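Local coordinates for 6-carboxyhexanoate--CoA ligase (Aquifex aeolicus, PDB 5TVA), which belongs to the 6-carboxyhexanoate--CoA ligase (BioW) family and binds adenosine monophosphate and coenzyme A, at residues K64-S69 and G198-T203; E124-D129 and V219-L224; F139-R144 and A163-F168. One frame throughout, in Å; residues are numbered along the deposited sequence.

Interactions 1 and 3 adjoin; interaction 2 stands apart. The helix of interaction 3 packs against the strand pair of interaction 1: CG of Tyr199 lies 3.6 Å from CD2 of Leu164, and CD1 of Ile65 lies 3.7 Å from CD1 of Leu164. The two centres are 17 Å apart. Interaction 3 carries Phe139, Ala163 and Leu166 of the coenzyme A pocket, and Leu166 also belongs to the adenosine monophosphate pocket. In interaction 1, the side chain of Tyr199 is about 7 Å from coenzyme A. Interaction 2 is a surface contact, centred 24 Å from interaction 3 and 26 Å from interaction 1; its Val219 side chain is about 11 Å from adenosine monophosphate.

Interaction 1: K64-S69 and G198-T203; sequences KISTYS and GYVRIT
The backbone N-H of Tyr199 bonds to Lys64 O, N to O 2.6 Å, the shortest bond of a parallel strand pair. The carbonyl of Tyr199 is used as well: Ser66 N reaches Tyr199 O at 3.0 Å. The ladder then continues in parallel register. Arg201 N gives to Ser66 O at 2.9 Å, Tyr68 N gives to Arg201 O, and Thr203 N gives to Tyr68 O. Ser66 and Tyr68 on one strand, and Tyr199 and Arg201 on the other, thus have both backbone N and O paired across the contact. CA-H...O contacts accompany the ladder, as from Ile65 CA to Tyr199 O. Val200 and Ile202 turn their backbone groups the other way, to Val192 and Gly190. This places 198-203 between 65-69, an outer strand of the mixed sheet within this chain, and 190-194.

Side chains add little polar bonding. Arg201 NH1 makes one weak hydrogen bond to Thr67 OG1, which meets the edge of the guanidinium at 3.3 Å. The arginine bends at CG-CD (chi3 43°), bringing this group alongside Thr67. Thr203 OG1 has its hydrogen-bond partner in Thr189 OG1.

Most of the remaining side-chain contacts are apolar. Ile65 CG2 meets the edge of the Tyr199 ring, in its plane, 3.9 Å from CD2. The two side chains lie side by side, and both touch Leu164 of helix 158-173. On the other sheet face, the Tyr68 ring slants across Val200, with Tyr68 CD2 3.7 Å from Val200 CG1. The tyrosine ring also meets Phe79 of helix 73-85. The sheet is therefore flanked by helices on both faces.

Five backbone hydrogen bonds thus carry most of the polar joining of the outer strand, while the side chains contribute mainly apolar packing.

Interaction 2: E124-D129 and V219-L224; sequences ERLEED and VSRKEL
Leu126 lies against the side chain of Arg221. Its CD2 sits over one face of the guanidinium, 3.9 Å from Arg221 NH2. Its other methyl, CD1, rests against the aliphatic part of the same arginine, 4.0 Å from CG. Arg221 has CG anti to its own backbone N (chi1 -167°) and then bends at CG-CD, which swings the guanidinium toward 124-129.

Glu124 meets the same guanidinium at its edge. OE1 lies 3.2 Å from Arg221 NH2 and forms a salt bridge. The carboxylate and guanidinium planes are almost perpendicular, 86° apart, and a single carboxylate oxygen makes the close approach. Arg221 NE also has a long, weak ion pair with Asp119.

Segment 124-129 lies in the loop after strand 116-119. Segment 219-224 begins on the last residue of the neighbouring parallel strand, 214-219. The first loop is tied back to strand 116-119 by Glu127, which accepts from Leu117 N and forms a salt bridge with Arg125. After Val219 the chain makes a short 3-10 turn, with Glu223 N bonded to Ser220 O at 2.9 Å. Glu223 is the N-cap residue of helix 224-233. The contact thus joins the loop after one strand to a strand-to-helix connection after the other.

Deeper in, Leu126 and Val219 run past each other in opposite directions, with Leu126 CD1 4.0 Å from Val219 CG2. Leu224, at the start of helix 224-233, turns toward Leu126, and Leu224 CD2 lies 4.0 Å from Leu126 CB. Leu224 also touches Leu117.

Interaction 3: F139-R144 and A163-F168; sequences FDWKDR and ALALTF. With COA (coenzyme A), chain D.
Two CH-pi contacts hold strand 139-141 against helix 158-173. Ala165 CB sits over one face of the Trp141 indole, 3.8 Å from the centroid of its five-membered ring. Leu166 CA lies over one face of the Phe139 ring, 4.0 Å from its centroid. With CG between its backbone N and carbonyl carbon (chi1 68°), Phe139 lays its ring against the backbone of Ala165 and Leu166.

Apolar side-chain contacts lie next to these. Phe139 CZ is 3.5 Å from Leu166 CD2. Leu164 CB meets the edge of the indole, 3.8 Å from Trp141 CZ2.

Polar bonds lie beside the packing. Trp141 NE1 donates to Val161 O. Arg144 NE and NH2 both grip Asp140 OD1, with 2.8 Å from NE. The indole edge, at CD1, faces one side of the Arg144 guanidinium, whose NH1 has a salt bridge to Asp162.

Ligands touch the same residues. Coenzyme A C6P meets the edge of the Phe139 ring, 3.6 Å from CZ, and lies 3.4 Å from Leu166 CD2. The coenzyme A sulfur S1P lies 3.8 Å from Ala163 CA. Leu166 also touches adenosine monophosphate.

Phe139 and Leu166 therefore join strand to helix and also offer an apolar surface to the coenzyme A arm at C6P, with Ala163 beside the sulfur.

Interaction 1: K64-S69 and G198-T203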
loop_
_atom_site.group_PDB
_atom_site.type_symbol
_atom_site.label_atom_id
_atom_site.label_comp_id
_atom_site.label_asym_id
_atom_site.label_seq_id
_atom_site.Cartn_x
_atom_site.Cartn_y
_atom_site.Cartn_z
ATOM N N LYS A 64 -11.474 1.882 10.990
ATOM C CA LYS A 64 -12.780 1.387 10.588
ATOM C C LYS A 64 -12.756 1.017 9.109
ATOM O O LYS A 64 -12.193 1.741 8.279
ATOM C CB LYS A 64 -13.849 2.453 10.848
ATOM C CG LYS A 64 -14.752 2.176 12.039
ATOM C CD LYS A 64 -13.991 1.527 13.196
ATOM C CE LYS A 64 -14.953 0.776 14.113
ATOM N NZ LYS A 64 -14.238 0.037 15.190
ATOM N N ILE A 65 -13.362 -0.117 8.776
ATOM C CA ILE A 65 -13.426 -0.580 7.393
ATOM C C ILE A 65 -14.830 -0.348 6.865
ATOM O O ILE A 65 -15.815 -0.572 7.575
ATOM C CB ILE A 65 -13.038 -2.070 7.269
ATOM C CG1 ILE A 65 -11.714 -2.339 7.989
ATOM C CG2 ILE A 65 -12.970 -2.498 5.782
ATOM C CD1 ILE A 65 -11.239 -3.758 7.852
ATOM N N SER A 66 -14.923 0.090 5.612
ATOM C CA SER A 66 -16.206 0.236 4.939
ATOM C C SER A 66 -16.003 -0.021 3.456
ATOM O O SER A 66 -14.871 -0.042 2.951
ATOM C CB SER A 66 -16.827 1.621 5.161
ATOM O OG SER A 66 -16.060 2.637 4.532
ATOM N N THR A 67 -17.123 -0.193 2.758
ATOM C CA THR A 67 -17.131 -0.717 1.399
ATOM C C THR A 67 -18.191 0.005 0.576
ATOM O O THR A 67 -19.309 0.218 1.053
ATOM C CB THR A 67 -17.401 -2.229 1.427
ATOM O OG1 THR A 67 -16.401 -2.867 2.240
ATOM C CG2 THR A 67 -17.395 -2.810 0.022
ATOM N N TYR A 68 -17.841 0.381 -0.660
ATOM C CA TYR A 68 -18.741 1.150 -1.508
ATOM C C TYR A 68 -18.619 0.704 -2.957
ATOM O O TYR A 68 -17.509 0.491 -3.463
ATOM C CB TYR A 68 -18.464 2.657 -1.393
ATOM C CG TYR A 68 -18.780 3.194 -0.019
ATOM C CD1 TYR A 68 -20.061 3.630 0.303
ATOM C CD2 TYR A 68 -17.809 3.216 0.974
ATOM C CE1 TYR A 68 -20.361 4.102 1.566
ATOM C CE2 TYR A 68 -18.098 3.684 2.248
ATOM C CZ TYR A 68 -19.374 4.134 2.537
ATOM O OH TYR A 68 -19.667 4.605 3.800
ATOM N N SER A 69 -19.775 0.575 -3.615
ATOM C CA SER A 69 -19.872 0.135 -5.000
ATOM C C SER A 69 -20.507 1.223 -5.860
ATOM O O SER A 69 -21.382 1.971 -5.416
ATOM C CB SER A 69 -20.692 -1.161 -5.108
ATOM O OG SER A 69 -20.368 -2.061 -4.050
ATOM N N GLY A 198 -11.125 6.073 8.073
ATOM C CA GLY A 198 -10.847 4.657 8.154
ATOM C C GLY A 198 -10.277 4.145 6.848
ATOM O O GLY A 198 -9.568 4.851 6.122
ATOM N N TYR A 199 -10.602 2.885 6.540
ATOM C CA TYR A 199 -10.165 2.214 5.319
ATOM C C TYR A 199 -11.403 2.018 4.447
ATOM O O TYR A 199 -12.327 1.278 4.816
ATOM C CB TYR A 199 -9.471 0.896 5.662
ATOM C CG TYR A 199 -9.013 0.053 4.483
ATOM C CD1 TYR A 199 -7.827 0.339 3.821
ATOM C CD2 TYR A 199 -9.756 -1.049 4.050
ATOM C CE1 TYR A 199 -7.388 -0.434 2.750
ATOM C CE2 TYR A 199 -9.325 -1.829 2.970
ATOM C CZ TYR A 199 -8.137 -1.519 2.330
ATOM O OH TYR A 199 -7.681 -2.271 1.255
ATOM N N VAL A 200 -11.425 2.690 3.299
ATOM C CA VAL A 200 -12.640 2.850 2.507
ATOM C C VAL A 200 -12.422 2.159 1.167
ATOM O O VAL A 200 -11.720 2.676 0.293
ATOM C CB VAL A 200 -13.014 4.327 2.336
ATOM C CG1 VAL A 200 -14.376 4.452 1.706
ATOM C CG2 VAL A 200 -13.021 5.005 3.692
ATOM N N ARG A 201 -13.032 0.983 0.994
ATOM C CA ARG A 201 -12.851 0.193 -0.221
ATOM C C ARG A 201 -13.857 0.628 -1.276
ATOM O O ARG A 201 -15.036 0.811 -0.976
ATOM C CB ARG A 201 -13.006 -1.288 0.106
ATOM C CG ARG A 201 -12.485 -1.609 1.508
ATOM C CD ARG A 201 -12.639 -3.064 1.856
ATOM N NE ARG A 201 -12.261 -3.908 0.731
ATOM C CZ ARG A 201 -13.084 -4.778 0.154
ATOM N NH1 ARG A 201 -14.321 -4.917 0.621
ATOM N NH2 ARG A 201 -12.663 -5.514 -0.868
ATOM N N ILE A 202 -13.388 0.828 -2.506
ATOM C CA ILE A 202 -14.179 1.537 -3.503
ATOM C C ILE A 202 -14.028 0.853 -4.858
ATOM O O ILE A 202 -12.915 0.768 -5.390
ATOM C CB ILE A 202 -13.771 3.014 -3.594
ATOM C CG1 ILE A 202 -14.182 3.734 -2.303
ATOM C CG2 ILE A 202 -14.371 3.664 -4.833
ATOM C CD1 ILE A 202 -13.575 5.113 -2.134
ATOM N N THR A 203 -15.150 0.381 -5.420
ATOM C CA THR A 203 -15.173 -0.315 -6.718
ATOM C C THR A 203 -16.181 0.317 -7.678
ATOM O O THR A 203 -17.297 0.648 -7.272
ATOM C CB THR A 203 -15.545 -1.811 -6.567
ATOM O OG1 THR A 203 -15.183 -2.274 -5.260
ATOM C CG2 THR A 203 -14.841 -2.659 -7.616
#

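Interaction 2: E124-D129 and V219-L224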
loop_
_atom_site.group_PDB
_atom_site.type_symbol
_atom_site.label_atom_id
_atom_site.label_comp_id
_atom_site.label_asym_id
_atom_site.label_seq_id
_atom_site.Cartn_x
_atom_site.Cartn_y
_atom_site.Cartn_z
ATOM N N GLU A 124 1.807 19.132 -5.151
ATOM C CA GLU A 124 3.047 18.921 -5.888
ATOM C C GLU A 124 3.713 17.608 -5.475
ATOM O O GLU A 124 3.666 17.202 -4.307
ATOM C CB GLU A 124 3.990 20.111 -5.680
ATOM C CG GLU A 124 5.483 19.779 -5.607
ATOM C CD GLU A 124 6.373 21.029 -5.447
ATOM O OE1 GLU A 124 7.616 20.872 -5.345
ATOM O OE2 GLU A 124 5.832 22.166 -5.444
ATOM N N ARG A 125 4.330 16.940 -6.449
ATOM C CA ARG A 125 4.973 15.651 -6.221
ATOM C C ARG A 125 6.351 15.859 -5.600
ATOM O O ARG A 125 7.219 16.476 -6.222
ATOM C CB ARG A 125 5.090 14.895 -7.543
ATOM C CG ARG A 125 3.745 14.446 -8.101
ATOM C CD ARG A 125 3.883 13.723 -9.435
ATOM N NE ARG A 125 4.678 12.500 -9.350
ATOM C CZ ARG A 125 4.674 11.559 -10.288
ATOM N NH1 ARG A 125 3.914 11.712 -11.362
ATOM N NH2 ARG A 125 5.404 10.457 -10.150
ATOM N N LEU A 126 6.567 15.302 -4.399
ATOM C CA LEU A 126 7.802 15.496 -3.635
ATOM C C LEU A 126 8.809 14.359 -3.778
ATOM O O LEU A 126 9.973 14.534 -3.388
ATOM C CB LEU A 126 7.489 15.664 -2.143
ATOM C CG LEU A 126 6.418 16.690 -1.762
ATOM C CD1 LEU A 126 6.166 16.696 -0.255
ATOM C CD2 LEU A 126 6.801 18.084 -2.239
ATOM N N GLU A 127 8.404 13.195 -4.290
ATOM C CA GLU A 127 9.379 12.130 -4.476
ATOM C C GLU A 127 10.421 12.565 -5.505
ATOM O O GLU A 127 10.108 13.245 -6.488
ATOM C CB GLU A 127 8.693 10.824 -4.899
ATOM C CG GLU A 127 8.186 10.777 -6.328
ATOM C CD GLU A 127 6.803 11.378 -6.493
ATOM O OE1 GLU A 127 6.252 11.911 -5.497
ATOM O OE2 GLU A 127 6.256 11.301 -7.624
ATOM N N GLU A 128 11.678 12.185 -5.254
ATOM C CA GLU A 128 12.775 12.588 -6.133
ATOM C C GLU A 128 12.759 11.798 -7.428
ATOM O O GLU A 128 13.011 12.349 -8.507
ATOM C CB GLU A 128 14.117 12.380 -5.428
ATOM C CG GLU A 128 14.543 13.515 -4.566
ATOM C CD GLU A 128 14.856 14.727 -5.386
ATOM O OE1 GLU A 128 15.491 14.565 -6.456
ATOM O OE2 GLU A 128 14.445 15.829 -4.971
ATOM N N ASP A 129 12.503 10.495 -7.330
ATOM C CA ASP A 129 12.501 9.597 -8.481
ATOM C C ASP A 129 11.044 9.286 -8.795
ATOM O O ASP A 129 10.414 8.469 -8.121
ATOM C CB ASP A 129 13.303 8.336 -8.196
ATOM C CG ASP A 129 13.389 7.419 -9.396
ATOM O OD1 ASP A 129 12.484 7.491 -10.258
ATOM O OD2 ASP A 129 14.351 6.615 -9.471
ATOM N N VAL A 219 1.021 13.930 2.277
ATOM C CA VAL A 219 1.941 14.225 3.376
ATOM C C VAL A 219 2.153 15.731 3.526
ATOM O O VAL A 219 2.143 16.487 2.553
ATOM C CB VAL A 219 3.325 13.545 3.191
ATOM C CG1 VAL A 219 3.204 12.018 3.105
ATOM C CG2 VAL A 219 4.048 14.115 1.976
ATOM N N SER A 220 2.382 16.158 4.763
ATOM C CA SER A 220 2.762 17.541 5.034
ATOM C C SER A 220 4.247 17.715 4.731
ATOM O O SER A 220 5.078 16.990 5.291
ATOM C CB SER A 220 2.458 17.885 6.487
ATOM O OG SER A 220 2.533 19.282 6.695
ATOM N N ARG A 221 4.586 18.645 3.826
ATOM C CA ARG A 221 5.985 18.780 3.429
ATOM C C ARG A 221 6.908 18.994 4.622
ATOM O O ARG A 221 8.047 18.521 4.608
ATOM C CB ARG A 221 6.209 19.921 2.429
ATOM C CG ARG A 221 7.602 19.795 1.807
ATOM C CD ARG A 221 8.167 21.083 1.266
ATOM N NE ARG A 221 7.978 21.286 -0.170
ATOM C CZ ARG A 221 8.961 21.307 -1.071
ATOM N NH1 ARG A 221 10.222 21.110 -0.703
ATOM N NH2 ARG A 221 8.673 21.513 -2.351
ATOM N N LYS A 222 6.446 19.687 5.659
ATOM C CA LYS A 222 7.347 19.975 6.766
ATOM C C LYS A 222 7.807 18.715 7.481
ATOM O O LYS A 222 8.781 18.779 8.238
ATOM C CB LYS A 222 6.676 20.933 7.758
ATOM C CG LYS A 222 5.623 20.262 8.585
ATOM C CD LYS A 222 4.814 21.235 9.425
ATOM C CE LYS A 222 3.414 20.669 9.618
ATOM N NZ LYS A 222 2.971 20.927 11.013
ATOM N N GLU A 223 7.134 17.586 7.256
ATOM C CA GLU A 223 7.436 16.304 7.884
ATOM C C GLU A 223 7.986 15.289 6.896
ATOM O O GLU A 223 8.065 14.101 7.234
ATOM C CB GLU A 223 6.178 15.712 8.527
ATOM C CG GLU A 223 5.534 16.506 9.654
ATOM C CD GLU A 223 4.111 16.028 9.917
ATOM O OE1 GLU A 223 3.237 16.868 10.238
ATOM O OE2 GLU A 223 3.857 14.805 9.779
ATOM N N LEU A 224 8.346 15.724 5.681
ATOM C CA LEU A 224 8.676 14.790 4.606
ATOM C C LEU A 224 9.813 13.856 4.999
ATOM O O LEU A 224 9.735 12.633 4.795
ATOM C CB LEU A 224 9.030 15.562 3.333
ATOM C CG LEU A 224 9.460 14.755 2.103
ATOM C CD1 LEU A 224 8.340 13.836 1.585
ATOM C CD2 LEU A 224 9.915 15.658 0.999
#

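Interaction 3: F139-R144 and A163-F168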
loop_
_atom_site.group_PDB
_atom_site.type_symbol
_atom_site.label_atom_id
_atom_site.label_comp_id
_atom_site.label_asym_id
_atom_site.label_seq_id
_atom_site.Cartn_x
_atom_site.Cartn_y
_atom_site.Cartn_z
ATOM N N PHE A 139 7.033 -3.800 7.552
ATOM C CA PHE A 139 5.777 -3.871 8.284
ATOM C C PHE A 139 5.239 -5.286 8.142
ATOM O O PHE A 139 5.482 -5.948 7.130
ATOM C CB PHE A 139 4.751 -2.847 7.750
ATOM C CG PHE A 139 4.277 -3.154 6.379
ATOM C CD1 PHE A 139 3.164 -4.010 6.174
ATOM C CD2 PHE A 139 4.938 -2.641 5.280
ATOM C CE1 PHE A 139 2.739 -4.345 4.890
ATOM C CE2 PHE A 139 4.511 -2.942 4.005
ATOM C CZ PHE A 139 3.398 -3.822 3.803
ATOM N N ASP A 140 4.508 -5.745 9.160
ATOM C CA ASP A 140 3.811 -7.026 9.095
ATOM C C ASP A 140 2.763 -7.069 10.198
ATOM O O ASP A 140 2.861 -6.341 11.198
ATOM C CB ASP A 140 4.791 -8.207 9.223
ATOM C CG ASP A 140 4.192 -9.544 8.729
ATOM O OD1 ASP A 140 3.075 -9.544 8.161
ATOM O OD2 ASP A 140 4.877 -10.583 8.871
ATOM N N TRP A 141 1.735 -7.898 9.982
ATOM C CA TRP A 141 0.837 -8.287 11.070
ATOM C C TRP A 141 1.615 -9.068 12.117
ATOM O O TRP A 141 2.342 -10.007 11.789
ATOM C CB TRP A 141 -0.330 -9.167 10.566
ATOM C CG TRP A 141 -1.271 -8.506 9.610
ATOM C CD1 TRP A 141 -1.326 -8.688 8.264
ATOM C CD2 TRP A 141 -2.268 -7.532 9.924
ATOM N NE1 TRP A 141 -2.295 -7.887 7.718
ATOM C CE2 TRP A 141 -2.894 -7.174 8.719
ATOM C CE3 TRP A 141 -2.678 -6.910 11.109
ATOM C CZ2 TRP A 141 -3.936 -6.240 8.661
ATOM C CZ3 TRP A 141 -3.711 -5.983 11.053
ATOM C CH2 TRP A 141 -4.329 -5.658 9.838
ATOM N N LYS A 142 1.433 -8.694 13.382
ATOM C CA LYS A 142 2.051 -9.423 14.485
ATOM C C LYS A 142 1.748 -10.923 14.428
ATOM O O LYS A 142 2.642 -11.760 14.610
ATOM C CB LYS A 142 1.567 -8.833 15.810
ATOM C CG LYS A 142 2.085 -9.563 17.033
ATOM C CD LYS A 142 1.898 -8.699 18.261
ATOM C CE LYS A 142 2.720 -9.225 19.410
ATOM N NZ LYS A 142 4.155 -9.145 19.048
ATOM N N ASP A 143 0.490 -11.291 14.209
ATOM C CA ASP A 143 0.111 -12.714 14.173
ATOM C C ASP A 143 -0.626 -12.949 12.863
ATOM O O ASP A 143 -1.858 -13.019 12.863
ATOM C CB ASP A 143 -0.756 -13.101 15.396
ATOM C CG ASP A 143 -1.058 -14.596 15.456
ATOM O OD1 ASP A 143 -0.702 -15.321 14.504
ATOM O OD2 ASP A 143 -1.648 -15.056 16.459
ATOM N N ARG A 144 0.128 -13.052 11.757
ATOM C CA ARG A 144 -0.498 -13.017 10.433
ATOM C C ARG A 144 -1.495 -14.170 10.231
ATOM O O ARG A 144 -2.531 -13.996 9.574
ATOM C CB ARG A 144 0.563 -13.038 9.332
ATOM C CG ARG A 144 -0.039 -12.783 7.967
ATOM C CD ARG A 144 1.004 -12.650 6.871
ATOM N NE ARG A 144 1.425 -11.270 6.682
ATOM C CZ ARG A 144 0.947 -10.440 5.754
ATOM N NH1 ARG A 144 0.007 -10.849 4.887
ATOM N NH2 ARG A 144 1.437 -9.194 5.673
ATOM N N ALA A 163 -3.120 -5.166 1.940
ATOM C CA ALA A 163 -3.207 -3.714 1.802
ATOM C C ALA A 163 -3.510 -3.028 3.131
ATOM O O ALA A 163 -2.981 -1.936 3.397
ATOM C CB ALA A 163 -4.250 -3.339 0.742
ATOM N N LEU A 164 -4.319 -3.652 3.987
ATOM C CA LEU A 164 -4.591 -3.072 5.299
ATOM C C LEU A 164 -3.303 -2.860 6.085
ATOM O O LEU A 164 -3.088 -1.791 6.662
ATOM C CB LEU A 164 -5.550 -3.952 6.101
ATOM C CG LEU A 164 -7.037 -3.626 5.948
ATOM C CD1 LEU A 164 -7.919 -4.775 6.437
ATOM C CD2 LEU A 164 -7.359 -2.328 6.697
ATOM N N ALA A 165 -2.451 -3.886 6.155
ATOM C CA ALA A 165 -1.237 -3.748 6.950
ATOM C C ALA A 165 -0.365 -2.633 6.396
ATOM O O ALA A 165 0.257 -1.891 7.159
ATOM C CB ALA A 165 -0.470 -5.071 6.997
ATOM N N LEU A 166 -0.352 -2.476 5.067
ATOM C CA LEU A 166 0.460 -1.455 4.407
ATOM C C LEU A 166 -0.058 -0.036 4.686
ATOM O O LEU A 166 0.737 0.862 4.994
ATOM C CB LEU A 166 0.497 -1.751 2.904
ATOM C CG LEU A 166 1.219 -1.014 1.753
ATOM C CD1 LEU A 166 1.763 0.328 2.074
ATOM C CD2 LEU A 166 2.323 -1.873 1.140
ATOM N N THR A 167 -1.377 0.208 4.541
ATOM C CA THR A 167 -1.918 1.529 4.875
ATOM C C THR A 167 -1.730 1.854 6.325
ATOM O O THR A 167 -1.578 3.026 6.689
ATOM C CB THR A 167 -3.419 1.667 4.651
ATOM O OG1 THR A 167 -4.099 0.397 4.744
ATOM C CG2 THR A 167 -3.705 2.400 3.454
ATOM N N PHE A 168 -1.903 0.860 7.188
ATOM C CA PHE A 168 -1.878 1.232 8.581
ATOM C C PHE A 168 -0.495 1.723 8.958
ATOM O O PHE A 168 -0.376 2.686 9.727
ATOM C CB PHE A 168 -2.330 0.093 9.480
ATOM C CG PHE A 168 -2.509 0.531 10.886
ATOM C CD1 PHE A 168 -3.586 1.337 11.228
ATOM C CD2 PHE A 168 -1.565 0.219 11.855
ATOM C CE1 PHE A 168 -3.746 1.794 12.528
ATOM C CE2 PHE A 168 -1.718 0.672 13.150
ATOM C CZ PHE A 168 -2.810 1.458 13.491
HETATM N N1A COA D . 7.490 -3.116 -7.370
HETATM C C2A COA D . 8.351 -3.008 -8.393
HETATM N N3A COA D . 9.650 -3.228 -8.233
HETATM C C4A COA D . 10.146 -3.541 -7.020
HETATM C C5A COA D . 9.283 -3.661 -5.928
HETATM C C6A COA D . 7.903 -3.433 -6.158
HETATM N N6A COA D . 6.933 -3.539 -4.994
HETATM N N7A COA D . 10.001 -3.995 -4.854
HETATM C C8A COA D . 11.264 -4.083 -5.225
HETATM N N9A COA D . 11.362 -3.845 -6.535
HETATM C C1B COA D . 12.709 -3.798 -7.174
HETATM C C2B COA D . 13.042 -3.499 -8.360
HETATM O O2B COA D . 12.350 -2.338 -8.922
HETATM C C3B COA D . 14.537 -2.958 -7.831
HETATM O O3B COA D . 14.278 -1.732 -7.095
HETATM P P3B COA D . 14.643 -0.146 -7.514
HETATM O O7A COA D . 15.172 0.501 -6.271
HETATM O O8A COA D . 15.646 -0.041 -8.622
HETATM O O9A COA D . 13.405 0.601 -7.932
HETATM C C4B COA D . 14.979 -3.908 -7.057
HETATM O O4B COA D . 13.766 -4.861 -6.796
HETATM C C5B COA D . 15.575 -3.434 -5.646
HETATM O O5B COA D . 14.556 -3.164 -4.744
HETATM P P1A COA D . 14.642 -3.435 -3.094
HETATM O O1A COA D . 14.342 -2.121 -2.359
HETATM O O2A COA D . 15.971 -4.000 -2.653
HETATM O O3A COA D . 13.430 -4.481 -2.710
HETATM P P2A COA D . 13.353 -5.518 -1.384
HETATM O O4A COA D . 14.178 -6.755 -1.763
HETATM O O5A COA D . 14.016 -4.894 -0.146
HETATM O O6A COA D . 11.727 -5.904 -1.140
HETATM C CBP COA D . 9.168 -5.548 -1.091
HETATM C CCP COA D . 10.647 -4.916 -1.195
HETATM C CDP COA D . 8.824 -6.283 -2.413
HETATM C CEP COA D . 9.172 -6.673 -0.033
HETATM C CAP COA D . 8.069 -4.397 -0.750
HETATM O OAP COA D . 7.411 -3.932 -1.868
HETATM C C9P COA D . 6.941 -4.809 0.237
HETATM O O9P COA D . 7.044 -4.623 1.431
HETATM N N8P COA D . 5.711 -5.423 -0.255
HETATM C C7P COA D . 4.619 -5.853 0.677
HETATM C C6P COA D . 3.317 -5.100 0.448
HETATM C C5P COA D . 2.671 -5.301 -0.968
HETATM O O5P COA D . 3.301 -5.203 -1.952
HETATM N N4P COA D . 1.217 -5.601 -1.035
HETATM C C3P COA D . 0.567 -5.829 -2.390
HETATM C C2P COA D . -0.953 -5.740 -2.216
HETATM S S1P COA D . -1.241 -4.143 -1.393
#